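Local atomic coordinates of CurJ (Moorea producens 3L, PDB entry 5TZ6), a protein that probably dehydrates polyketide intermediates as the dehydratase domain of a modular polyketide synthase in curacin biosynthesis. Residues A[8-13]-A[209-214]; A[28-33]-A[90-95]; A[69-74]-A[137-142]; A[193-198]-A[226-231]; A[261-266]-A[277-282]. The protein carries 1 engineered substitution. All coordinates share one frame; numbering follows the deposited sequence.

Contact 1 of 5, residues A[8-13]-A[209-214]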
# COMPACT_ATOMS: atom_id res chain seq x y z
N LEU A 8 8.16 -1.19 -7.90
CA LEU A 8 8.25 0.22 -8.27
C LEU A 8 9.70 0.68 -8.33
O LEU A 8 10.06 1.51 -9.18
CB LEU A 8 7.46 1.08 -7.27
CG LEU A 8 5.99 0.71 -7.06
CD1 LEU A 8 5.34 1.61 -6.02
CD2 LEU A 8 5.22 0.76 -8.38
N HIS A 9 10.55 0.14 -7.46
CA HIS A 9 11.94 0.52 -7.33
C HIS A 9 12.60 -0.62 -6.58
O HIS A 9 12.00 -1.14 -5.64
CB HIS A 9 12.08 1.85 -6.57
CG HIS A 9 13.45 2.46 -6.64
ND1 HIS A 9 14.54 1.94 -5.98
CD2 HIS A 9 13.89 3.57 -7.28
CE1 HIS A 9 15.60 2.70 -6.22
NE2 HIS A 9 15.23 3.69 -7.01
N PRO A 10 13.82 -1.04 -6.95
CA PRO A 10 14.42 -2.20 -6.28
C PRO A 10 14.37 -2.12 -4.76
O PRO A 10 14.44 -3.14 -4.08
CB PRO A 10 15.87 -2.21 -6.81
CG PRO A 10 16.05 -0.91 -7.58
CD PRO A 10 14.68 -0.49 -8.02
N LEU A 11 14.22 -0.91 -4.23
CA LEU A 11 14.15 -0.69 -2.79
C LEU A 11 12.73 -0.48 -2.28
O LEU A 11 12.55 -0.35 -1.06
CB LEU A 11 15.00 0.53 -2.41
CG LEU A 11 16.51 0.40 -2.57
CD1 LEU A 11 17.18 1.71 -2.22
CD2 LEU A 11 17.04 -0.74 -1.70
N ILE A 12 11.73 -0.44 -3.15
CA ILE A 12 10.38 -0.06 -2.77
C ILE A 12 9.40 -1.01 -3.44
O ILE A 12 9.31 -1.04 -4.67
CB ILE A 12 10.06 1.40 -3.14
CG1 ILE A 12 10.90 2.35 -2.28
CG2 ILE A 12 8.57 1.68 -2.98
CD1 ILE A 12 10.74 3.80 -2.66
N ASN A 13 8.65 -1.77 -2.64
CA ASN A 13 7.72 -2.72 -3.23
C ASN A 13 6.42 -2.04 -3.65
O ASN A 13 5.97 -2.22 -4.79
CB ASN A 13 7.44 -3.86 -2.24
CG ASN A 13 8.65 -4.78 -2.07
OD1 ASN A 13 9.61 -4.45 -1.37
ND2 ASN A 13 8.60 -5.93 -2.73
N THR A 209 21.63 0.70 -12.25
CA THR A 209 20.92 1.54 -13.20
C THR A 209 19.55 1.94 -12.69
O THR A 209 19.09 3.06 -12.97
CB THR A 209 20.79 0.83 -14.55
OG1 THR A 209 21.65 1.46 -15.51
CG2 THR A 209 19.35 0.86 -15.04
N LYS A 210 18.88 1.07 -11.94
CA LYS A 210 17.57 1.39 -11.40
C LYS A 210 17.64 2.24 -10.14
O LYS A 210 16.64 2.86 -9.78
CB LYS A 210 16.79 0.10 -11.11
CG LYS A 210 15.65 -0.19 -12.07
CD LYS A 210 16.16 -0.67 -13.42
CE LYS A 210 15.02 -1.24 -14.26
NZ LYS A 210 13.87 -0.30 -14.38
N TYR A 211 18.79 2.27 -9.48
CA TYR A 211 18.97 3.09 -8.29
C TYR A 211 19.34 4.52 -8.66
O TYR A 211 20.08 4.75 -9.63
CB TYR A 211 20.06 2.51 -7.40
CG TYR A 211 19.74 1.21 -6.69
CD1 TYR A 211 19.97 -0.01 -7.31
CD2 TYR A 211 19.25 1.20 -5.39
CE1 TYR A 211 19.70 -1.21 -6.67
CE2 TYR A 211 18.97 0.01 -4.74
CZ TYR A 211 19.19 -1.19 -5.38
OH TYR A 211 18.92 -2.38 -4.74
N GLN A 212 18.84 5.48 -7.89
CA GLN A 212 19.41 6.82 -7.93
C GLN A 212 20.85 6.81 -7.42
O GLN A 212 21.78 7.17 -8.15
CB GLN A 212 18.55 7.80 -7.12
CG GLN A 212 17.25 8.23 -7.78
CD GLN A 212 16.32 7.07 -8.07
OE1 GLN A 212 15.96 6.31 -7.18
NE2 GLN A 212 15.92 6.93 -9.33
N LEU A 213 21.03 6.40 -6.17
CA LEU A 213 22.35 6.15 -5.59
C LEU A 213 22.27 4.87 -4.79
O LEU A 213 21.51 4.79 -3.82
CB LEU A 213 22.80 7.31 -4.69
CG LEU A 213 23.25 8.61 -5.33
CD1 LEU A 213 23.80 9.54 -4.27
CD2 LEU A 213 24.28 8.35 -6.42
N HIS A 214 23.05 3.87 -5.19
CA HIS A 214 23.02 2.59 -4.51
C HIS A 214 23.35 2.78 -3.04
O HIS A 214 24.22 3.59 -2.69
CB HIS A 214 24.02 1.63 -5.16
CG HIS A 214 23.76 0.19 -4.86
ND1 HIS A 214 24.15 -0.41 -3.69
CD2 HIS A 214 23.14 -0.77 -5.59
CE1 HIS A 214 23.79 -1.68 -3.70
NE2 HIS A 214 23.17 -1.93 -4.85
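H9 and P10 meet Y211 from different directions. The imidazole turns its edge to the phenol face in an offset edge-to-face pair, planes at 85° and centroids 5.7 Å apart. P10 instead lays CG over one face of the phenol, 3.9 Å from the Y211 ring centroid, a CH-pi contact favoured by the rigid pyrrolidine. L11 crosses the ring at about a right angle, with its CG 3.3 Å from Y211 CE2. H9 chi1 of -168° carries the imidazole beside the carbonyl carbon, and NE2 donates to Q212 OE1 at 2.7 Å. This bond is bent (137° at the hydrogen), and the amide and imidazole planes are oblique to each other. A type I turn from H9 to I12 brings H9, P10 and L11 to Y211 from different sides, and proline suits its second position. Replacing Y211 with an alanine would probably open a gap beside P10 and L11 and deprive the H9 edge of its aromatic partner. Behind the turn, H9 packs on A60 and L11 on S56 of helix 51-65; Q212 leans on F250 of strand 239-250, and H214 caps the start of helix 215-223.

Contact 2 of 5, residues A[28-33]-A[90-95]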
# COMPACT_ATOMS: atom_id res chain seq x y z
N SER A 28 8.31 -1.58 1.76
CA SER A 28 9.45 -2.33 1.27
C SER A 28 9.72 -3.45 2.25
O SER A 28 9.47 -3.31 3.45
CB SER A 28 10.68 -1.43 1.12
OG SER A 28 11.65 -2.03 0.29
N TYR A 29 10.22 -4.58 1.75
CA TYR A 29 10.44 -5.77 2.57
C TYR A 29 11.94 -6.05 2.62
O TYR A 29 12.52 -6.58 1.67
CB TYR A 29 9.66 -6.95 2.02
CG TYR A 29 8.18 -6.66 1.91
CD1 TYR A 29 7.41 -6.44 3.05
CD2 TYR A 29 7.56 -6.59 0.67
CE1 TYR A 29 6.06 -6.16 2.95
CE2 TYR A 29 6.21 -6.32 0.57
CZ TYR A 29 5.46 -6.10 1.71
OH TYR A 29 4.11 -5.83 1.60
N PHE A 30 12.56 -5.73 3.76
CA PHE A 30 14.01 -5.78 3.90
C PHE A 30 14.44 -7.15 4.40
O PHE A 30 14.01 -7.60 5.47
CB PHE A 30 14.49 -4.68 4.84
CG PHE A 30 14.79 -3.38 4.14
CD1 PHE A 30 13.86 -2.79 3.31
CD2 PHE A 30 16.00 -2.74 4.34
CE1 PHE A 30 14.13 -1.60 2.67
CE2 PHE A 30 16.28 -1.55 3.70
CZ PHE A 30 15.34 -0.97 2.87
N SER A 31 15.30 -7.81 3.62
CA SER A 31 15.84 -9.12 3.94
C SER A 31 17.02 -9.38 3.02
O SER A 31 17.17 -8.73 1.98
CB SER A 31 14.79 -10.22 3.77
OG SER A 31 14.50 -10.44 2.40
N THR A 32 17.86 -10.33 3.42
CA THR A 32 19.04 -10.66 2.62
C THR A 32 18.64 -11.27 1.28
O THR A 32 19.35 -11.09 0.29
CB THR A 32 19.96 -11.60 3.39
OG1 THR A 32 19.21 -12.75 3.83
CG2 THR A 32 20.57 -10.90 4.59
N GLU A 33 17.51 -11.98 1.23
CA GLU A 33 17.07 -12.55 -0.03
C GLU A 33 16.59 -11.47 -1.00
O GLU A 33 16.90 -11.53 -2.20
CB GLU A 33 15.96 -13.58 0.22
CG GLU A 33 15.33 -14.13 -1.05
CD GLU A 33 14.46 -15.34 -0.79
OE1 GLU A 33 14.70 -16.04 0.22
OE2 GLU A 33 13.53 -15.59 -1.58
N ARG A 90 12.10 -7.68 7.73
CA ARG A 90 11.45 -6.56 8.40
C ARG A 90 10.71 -5.71 7.38
O ARG A 90 11.28 -5.37 6.33
CB ARG A 90 12.47 -5.70 9.15
CG ARG A 90 13.17 -6.40 10.29
CD ARG A 90 12.36 -6.33 11.57
NE ARG A 90 12.14 -4.95 11.99
CZ ARG A 90 11.87 -4.59 13.24
NH1 ARG A 90 11.79 -5.51 14.20
NH2 ARG A 90 11.69 -3.31 13.55
N THR A 91 9.45 -5.39 7.66
CA THR A 91 8.72 -4.43 6.85
C THR A 91 9.21 -3.02 7.17
O THR A 91 9.23 -2.60 8.33
CB THR A 91 7.22 -4.52 7.08
OG1 THR A 91 6.75 -5.83 6.70
CG2 THR A 91 6.48 -3.48 6.24
N VAL A 92 9.57 -2.28 6.12
CA VAL A 92 10.07 -0.91 6.24
C VAL A 92 9.15 0.01 5.46
O VAL A 92 8.81 -0.26 4.30
CB VAL A 92 11.51 -0.79 5.71
CG1 VAL A 92 11.96 0.65 5.75
CG2 VAL A 92 12.43 -1.67 6.54
N GLN A 93 8.74 1.10 6.10
CA GLN A 93 7.87 2.09 5.49
C GLN A 93 8.52 3.46 5.56
O GLN A 93 9.18 3.80 6.54
CB GLN A 93 6.50 2.14 6.16
CG GLN A 93 5.67 0.90 6.02
CD GLN A 93 4.36 1.02 6.78
OE1 GLN A 93 4.26 1.79 7.74
NE2 GLN A 93 3.34 0.28 6.34
N VAL A 94 8.35 4.22 4.47
CA VAL A 94 8.63 5.64 4.43
C VAL A 94 7.31 6.38 4.53
O VAL A 94 6.39 6.13 3.74
CB VAL A 94 9.37 6.03 3.14
CG1 VAL A 94 9.60 7.54 3.10
CG2 VAL A 94 10.69 5.28 3.04
N VAL A 95 7.21 7.29 5.49
CA VAL A 95 5.99 8.04 5.75
C VAL A 95 6.30 9.51 5.49
O VAL A 95 7.19 10.08 6.13
CB VAL A 95 5.48 7.83 7.18
CG1 VAL A 95 4.11 8.47 7.36
CG2 VAL A 95 5.42 6.34 7.50
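F30 and V92 make the main side-chain contact between these antiparallel strands. V92 CG2 sits over one face of the F30 ring, 4.0 Å from its centroid, in a CH-pi contact; this methyl lies anti to the carbonyl carbon (chi1 176° places CG1 anti to N), which turns it to the phenyl group. On the other side of the sheet, Y29 and T91 run alongside each other, and T91 OG1 lies in the plane of the phenol ring at its edge, 3.8 Å from Y29 CD1. Four backbone bonds hold the register. S28 and V92 exchange two, of which V92 N to S28 O is nearly straight (2.9 Å, 175°), while S28 N to V92 O is more bent. F30 and R90 exchange the other two.

The polar ends are positioned from farther out. S28 OG bonds L11 O, T91 OG1 bonds D112, and R90 NH2 bonds S109 on strand 102-110. Farther along strand 90-99, Q93 bonds Q17 and S18 of the second subunit, so the strand also serves the dimer. Apolar residues suit the side facing helix 51-65: F30 touches S53 and V92 touches L57. Antiparallel strands wrapped against one long helix are the hallmark of the hotdog fold, the architecture of polyketide dehydratases.

Contact 3 of 5, residues A[69-74]-A[137-142]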
# COMPACT_ATOMS: atom_id res chain seq x y z
N THR A 69 14.49 15.53 -10.99
CA THR A 69 15.52 14.57 -10.60
C THR A 69 16.36 15.04 -9.42
O THR A 69 16.76 14.22 -8.59
CB THR A 69 16.44 14.27 -11.79
OG1 THR A 69 17.46 13.35 -11.38
CG2 THR A 69 17.09 15.54 -12.30
N GLU A 70 16.66 16.34 -9.34
CA GLU A 70 17.45 16.87 -8.24
C GLU A 70 16.57 17.02 -7.00
O GLU A 70 15.46 17.56 -7.09
CB GLU A 70 18.05 18.23 -8.59
CG GLU A 70 19.07 18.23 -9.73
CD GLU A 70 18.42 18.40 -11.10
OE1 GLU A 70 17.22 18.73 -11.17
OE2 GLU A 70 19.13 18.22 -12.11
N CYS A 71 17.05 16.54 -5.86
CA CYS A 71 16.31 16.75 -4.63
C CYS A 71 17.27 16.78 -3.45
O CYS A 71 18.46 16.47 -3.58
CB CYS A 71 15.22 15.69 -4.44
SG CYS A 71 15.84 14.13 -3.91
N GLN A 72 16.74 17.15 -2.30
CA GLN A 72 17.55 17.38 -1.11
C GLN A 72 16.83 16.86 0.11
O GLN A 72 15.60 16.97 0.23
CB GLN A 72 17.89 18.86 -0.93
CG GLN A 72 16.68 19.75 -0.75
CD GLN A 72 17.05 21.22 -0.67
OE1 GLN A 72 18.16 21.61 -1.02
NE2 GLN A 72 16.10 22.04 -0.23
N ILE A 73 17.61 16.26 1.01
CA ILE A 73 17.16 15.74 2.29
C ILE A 73 17.88 16.54 3.36
O ILE A 73 19.11 16.62 3.35
CB ILE A 73 17.48 14.24 2.42
CG1 ILE A 73 17.14 13.52 1.11
CG2 ILE A 73 16.76 13.63 3.62
CD1 ILE A 73 17.60 12.09 1.05
N GLU A 74 17.12 17.12 4.29
CA GLU A 74 17.69 18.04 5.26
C GLU A 74 17.36 17.61 6.68
O GLU A 74 16.36 16.93 6.93
CB GLU A 74 17.20 19.48 5.04
CG GLU A 74 17.77 20.16 3.82
CD GLU A 74 17.03 21.43 3.47
OE1 GLU A 74 15.86 21.35 3.05
OE2 GLU A 74 17.61 22.52 3.64
N GLY A 137 13.50 13.37 8.91
CA GLY A 137 14.02 14.62 8.38
C GLY A 137 13.04 15.27 7.41
O GLY A 137 11.85 15.02 7.47
N LYS A 138 13.59 16.09 6.52
CA LYS A 138 12.81 16.87 5.58
C LYS A 138 13.28 16.57 4.16
O LYS A 138 14.45 16.26 3.92
CB LYS A 138 12.94 18.37 5.92
CG LYS A 138 12.59 19.35 4.82
CD LYS A 138 12.19 20.68 5.44
CE LYS A 138 13.32 21.23 6.32
NZ LYS A 138 14.16 22.23 5.62
N LEU A 139 12.36 16.66 3.20
CA LEU A 139 12.61 16.17 1.85
C LEU A 139 11.94 17.11 0.86
O LEU A 139 10.74 17.34 0.96
CB LEU A 139 12.07 14.75 1.69
CG LEU A 139 12.03 14.13 0.30
CD1 LEU A 139 13.43 13.95 -0.23
CD2 LEU A 139 11.29 12.80 0.37
N SER A 140 12.71 17.64 -0.09
CA SER A 140 12.11 18.57 -1.03
C SER A 140 12.90 18.57 -2.32
O SER A 140 14.03 18.08 -2.38
CB SER A 140 12.06 20.00 -0.47
OG SER A 140 13.37 20.54 -0.36
N VAL A 141 12.30 19.15 -3.36
CA VAL A 141 13.00 19.28 -4.63
C VAL A 141 14.17 20.25 -4.46
O VAL A 141 14.23 21.05 -3.52
CB VAL A 141 12.04 19.75 -5.74
CG1 VAL A 141 12.72 19.65 -7.10
CG2 VAL A 141 10.77 18.93 -5.71
N ALA A 142 15.14 20.13 -5.36
CA ALA A 142 16.27 21.03 -5.38
C ALA A 142 16.54 21.40 -6.83
O ALA A 142 15.87 20.92 -7.75
CB ALA A 142 17.50 20.40 -4.73
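Q72 and S140 form the centre of an antiparallel strand pair in the hotdog fold, where strand 71-77 lies between strand 132-141 and strand 239-250. Their backbones exchange two bonds, and above these the glutamine side chain reaches over to the serine. Its CB lies near the methyl of A142. CG occupies the crowded position between the backbone N and the carbonyl carbon (chi1 61°), which swings it across the strand gap to 3.4 Å from S140 OG. From there the chain runs extended, and CD brings the amide over the same hydroxyl. At the tip, NE2 donates to S140 OG at 3.1 Å (152° at the hydrogen), the oxygen standing a little out of the amide plane, while OE1 lies 4.0 Å from A142 CB. A long amide thus suits a place at the partly exposed side of the sheet, with a short hydroxyl opposite.

The reverse side is apolar. I73 CG1 packs alongside L139 CD1 at 4.0 Å, and C71 and I73 both rest on L59 of helix 51-65. At the end of the pair a CB on G137 would collide with E74 O, and its backbone angles would also press it on the preceding carbonyl, so glycine suits this place. Beside it, K138 bends at its third and fourth torsions to bring NZ to E74 OE1, 3.2 Å away, in a salt bridge whose hydrogen bond is weak.

Contact 4 of 5, residues A[193-198]-A[226-231]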
# COMPACT_ATOMS: atom_id res chain seq x y z
N GLY A 193 43.70 17.86 6.20
CA GLY A 193 42.30 17.84 6.58
C GLY A 193 41.33 17.55 5.46
O GLY A 193 40.14 17.86 5.57
N GLU A 194 41.80 16.97 4.36
CA GLU A 194 40.96 16.66 3.21
C GLU A 194 41.42 15.33 2.62
O GLU A 194 42.58 14.93 2.78
CB GLU A 194 41.00 17.78 2.16
CG GLU A 194 42.37 18.04 1.55
CD GLU A 194 42.53 19.47 1.05
OE1 GLU A 194 43.68 19.96 1.02
OE2 GLU A 194 41.52 20.10 0.69
N VAL A 195 40.50 14.65 1.94
CA VAL A 195 40.79 13.34 1.36
C VAL A 195 40.04 13.22 0.03
O VAL A 195 38.91 13.69 -0.10
CB VAL A 195 40.39 12.19 2.30
CG1 VAL A 195 38.89 12.13 2.47
CG2 VAL A 195 40.92 10.86 1.77
N LEU A 196 40.69 12.58 -0.94
CA LEU A 196 40.12 12.31 -2.25
C LEU A 196 40.16 10.81 -2.50
O LEU A 196 41.24 10.20 -2.52
CB LEU A 196 40.89 13.05 -3.35
CG LEU A 196 40.56 12.65 -4.79
CD1 LEU A 196 39.24 13.24 -5.23
CD2 LEU A 196 41.68 13.05 -5.74
N CYS A 197 38.99 10.20 -2.64
CA CYS A 197 38.86 8.78 -2.89
C CYS A 197 38.42 8.53 -4.33
O CYS A 197 37.51 9.20 -4.83
CB CYS A 197 37.85 8.14 -1.93
SG CYS A 197 38.32 8.25 -0.20
N GLN A 198 39.09 7.60 -4.99
CA GLN A 198 38.61 7.03 -6.23
C GLN A 198 37.80 5.79 -5.92
O GLN A 198 38.23 4.94 -5.13
CB GLN A 198 39.76 6.66 -7.17
CG GLN A 198 39.25 6.10 -8.48
CD GLN A 198 40.35 5.67 -9.41
OE1 GLN A 198 41.15 4.80 -9.07
NE2 GLN A 198 40.41 6.28 -10.58
N ILE A 226 36.62 8.13 7.43
CA ILE A 226 37.51 7.30 8.24
C ILE A 226 38.96 7.61 7.91
O ILE A 226 39.84 7.48 8.76
CB ILE A 226 37.19 5.81 8.02
CG1 ILE A 226 35.84 5.44 8.63
CG2 ILE A 226 38.33 4.93 8.56
CD1 ILE A 226 35.73 5.76 10.11
N ALA A 227 39.22 8.04 6.67
CA ALA A 227 40.59 8.30 6.23
C ALA A 227 41.21 9.52 6.88
O ALA A 227 42.43 9.71 6.77
CB ALA A 227 40.64 8.44 4.71
N LEU A 228 40.43 10.35 7.56
CA LEU A 228 40.96 11.49 8.28
C LEU A 228 41.16 11.22 9.77
O LEU A 228 41.56 12.14 10.50
CB LEU A 228 40.03 12.70 8.10
CG LEU A 228 39.61 13.00 6.67
CD1 LEU A 228 38.54 14.08 6.66
CD2 LEU A 228 40.81 13.44 5.84
N VAL A 229 40.89 10.00 10.23
CA VAL A 229 40.98 9.68 11.65
C VAL A 229 41.74 8.38 11.87
O VAL A 229 41.59 7.72 12.91
CB VAL A 229 39.58 9.61 12.28
CG1 VAL A 229 38.83 10.92 12.06
CG2 VAL A 229 38.81 8.45 11.69
N LEU A 230 42.56 7.98 10.90
CA LEU A 230 43.29 6.72 11.01
C LEU A 230 44.30 6.74 12.15
O LEU A 230 44.66 5.68 12.68
CB LEU A 230 43.99 6.39 9.69
CG LEU A 230 43.10 6.06 8.49
CD1 LEU A 230 43.93 5.85 7.24
CD2 LEU A 230 42.27 4.82 8.80
N ASP A 231 44.79 7.92 12.53
CA ASP A 231 45.86 8.02 13.52
C ASP A 231 45.35 7.97 14.96
O ASP A 231 46.02 7.41 15.84
CB ASP A 231 46.64 9.31 13.30
CG ASP A 231 45.74 10.55 13.32
OD1 ASP A 231 44.63 10.50 12.76
OD2 ASP A 231 46.15 11.57 13.91
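V195 and A227 bring their backbones together to 7.0 Å between CA atoms, and G193 and L228 to 6.7 Å, too wide for strand pairing. Residues 194-198 form an extended strand, entered through G193, whose positive phi (61°) favours a residue without a side chain. Segment 226-231 instead turns on itself, with V229 N bonded to I226 O, and so presents A227 and L228 together to the strand.

L228 carries most of the contact. Its CG lies anti to the carbonyl carbon (chi1 -49°), and the CD2 methyl comes down on the strand, 3.8 Å from V195 CB and equally close to the backbone carbon E194 C. The two side chains cross obliquely. The V195 CG2 branch, anti to the backbone N, meets A227 CB at 3.8 Å. The small methyl of alanine lets the turn come close to a branched valine, and the longer leucine reaches with CD2 to the strand backbone at E194 and to V195 CB.

E194 points away from segment 226-231. V195 also touches T263 of strand 258-267, while A227 rests on I167 of helix 164-173. Everything exchanged between the two segments is methyl or carbon packing, so cohesion here comes from removing apolar groups from water and from the fit of their shapes, with no directional bond between strand and turn.

Contact 5 of 5, residues A[261-266]-A[277-282]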
# COMPACT_ATOMS: atom_id res chain seq x y z
N CYS A 261 35.28 11.03 -4.89
CA CYS A 261 34.66 11.49 -3.65
C CYS A 261 35.65 12.37 -2.90
O CYS A 261 36.67 11.88 -2.41
CB CYS A 261 34.22 10.31 -2.79
SG CYS A 261 33.52 10.85 -1.23
N TYR A 262 35.32 13.65 -2.76
CA TYR A 262 36.16 14.61 -2.06
C TYR A 262 35.51 14.95 -0.72
O TYR A 262 34.33 15.27 -0.67
CB TYR A 262 36.35 15.87 -2.89
CG TYR A 262 37.11 16.98 -2.20
CD1 TYR A 262 38.40 16.78 -1.74
CD2 TYR A 262 36.54 18.25 -2.04
CE1 TYR A 262 39.10 17.80 -1.11
CE2 TYR A 262 37.23 19.27 -1.41
CZ TYR A 262 38.51 19.04 -0.95
OH TYR A 262 39.21 20.05 -0.33
N THR A 263 36.29 14.85 0.35
CA THR A 263 35.79 15.06 1.70
C THR A 263 36.73 16.00 2.43
O THR A 263 37.95 15.93 2.24
CB THR A 263 35.67 13.74 2.49
OG1 THR A 263 34.75 12.86 1.84
CG2 THR A 263 35.21 14.01 3.91
N CYS A 264 36.17 16.88 3.25
CA CYS A 264 36.99 17.68 4.15
C CYS A 264 36.26 17.86 5.46
O CYS A 264 35.03 17.86 5.50
CB CYS A 264 37.35 19.05 3.54
SG CYS A 264 36.07 19.78 2.53
N GLY A 265 37.01 17.99 6.54
CA GLY A 265 36.41 18.07 7.85
C GLY A 265 37.42 17.81 8.94
O GLY A 265 38.59 17.53 8.68
N SER A 266 36.94 17.91 10.17
CA SER A 266 37.79 17.70 11.34
C SER A 266 36.91 17.43 12.55
O SER A 266 35.68 17.51 12.49
CB SER A 266 38.70 18.91 11.58
OG SER A 266 37.94 20.09 11.78
N ALA A 277 32.10 17.19 8.62
CA ALA A 277 32.67 17.10 7.29
C ALA A 277 31.67 17.54 6.22
O ALA A 277 30.46 17.46 6.41
CB ALA A 277 33.13 15.67 6.99
N ASP A 278 32.21 18.01 5.10
CA ASP A 278 31.48 18.19 3.86
C ASP A 278 32.01 17.19 2.84
O ASP A 278 33.23 16.93 2.78
CB ASP A 278 31.61 19.62 3.32
CG ASP A 278 30.89 20.65 4.18
OD1 ASP A 278 29.81 20.32 4.73
OD2 ASP A 278 31.39 21.78 4.31
N ILE A 279 31.11 16.65 2.02
CA ILE A 279 31.44 15.61 1.06
C ILE A 279 30.86 15.98 -0.30
O ILE A 279 29.77 16.55 -0.39
CB ILE A 279 30.92 14.24 1.53
CG1 ILE A 279 31.35 13.97 2.98
CG2 ILE A 279 31.38 13.14 0.58
CD1 ILE A 279 30.66 12.80 3.63
N GLN A 280 31.59 15.61 -1.35
CA GLN A 280 31.22 15.89 -2.74
C GLN A 280 31.53 14.64 -3.56
O GLN A 280 32.69 14.24 -3.68
CB GLN A 280 31.98 17.10 -3.28
CG GLN A 280 31.48 18.43 -2.72
CD GLN A 280 32.17 19.61 -3.37
OE1 GLN A 280 33.36 19.57 -3.64
NE2 GLN A 280 31.40 20.65 -3.64
N LEU A 281 30.50 14.00 -4.08
CA LEU A 281 30.65 12.90 -5.01
C LEU A 281 30.45 13.45 -6.42
O LEU A 281 29.43 14.09 -6.69
CB LEU A 281 29.63 11.80 -4.70
CG LEU A 281 29.63 10.53 -5.54
CD1 LEU A 281 30.95 9.77 -5.41
CD2 LEU A 281 28.45 9.67 -5.13
N PHE A 282 31.41 13.21 -7.31
CA PHE A 282 31.30 13.76 -8.66
C PHE A 282 31.85 12.79 -9.71
O PHE A 282 32.50 11.79 -9.40
CB PHE A 282 31.96 15.14 -8.79
CG PHE A 282 33.39 15.17 -8.37
CD1 PHE A 282 33.73 15.31 -7.04
CD2 PHE A 282 34.40 15.08 -9.32
CE1 PHE A 282 35.05 15.33 -6.65
CE2 PHE A 282 35.73 15.11 -8.94
CZ PHE A 282 36.06 15.23 -7.60
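Y262 and Q280 lie side by side, pointing the same way, with ring and amide planes 53° apart. Q280 OE1 lies in the ring plane at the edge of the phenol, 3.8 Å from Y262 CD2, where ring hydrogens suit a carbonyl oxygen. F282 approaches the same tyrosine with its own ring edge, CE1 lying 4.0 Å from Y262 CB. Farther out, Y262 OH bonds E194 and Q280 NE2 bonds Q291, so both polar tips are held by neighbouring strands.

On the reverse side of the sheet, T263 runs alongside I279. Its OG1, anti to the carbonyl carbon (chi1 -61°), bonds S224 while lying 3.6 Å from I279 CG2. T263 CG2 lies 4.1 Å from A277 CB. With an alanine in place of T263, the S224 hydroxyl would probably lose this partner and I279 part of its packing. Next along, C261 SG meets I279 CG2 at 3.6 Å.

Y262 with Q280 and C264 with D278 each exchange two backbone bonds; Y262 N to Q280 O is 2.8 Å. G265 passes so near A277 that a CB would collide with A277 CA, which explains the glycine.

Together these strands form an antiparallel beta hairpin. C261 and L281 pack on C221 of helix 215-223, the strands-against-helix layout of a hotdog fold.

The contacts divide between two hotdog-type halves. Contacts 2 and 3, about 22 Å apart between centres, pack strands against helix 51-65; contacts 4 and 5, only about 9 Å apart, lie in the half containing helix 215-223 and join directly where strands 194-200 and 258-267 pair. Along the chain, contacts 2 and 3 interleave inside the long loop closed by contact 1, whereas contact 4 closes before contact 5 opens. Contact 1 ties the start of the chain to the approach to helix 215-223, touches contact 2 through L11 and S28, and helps join the halves. The bound ligand's pocket draws on both, including P50, just before helix 51-65, and D219 of helix 215-223.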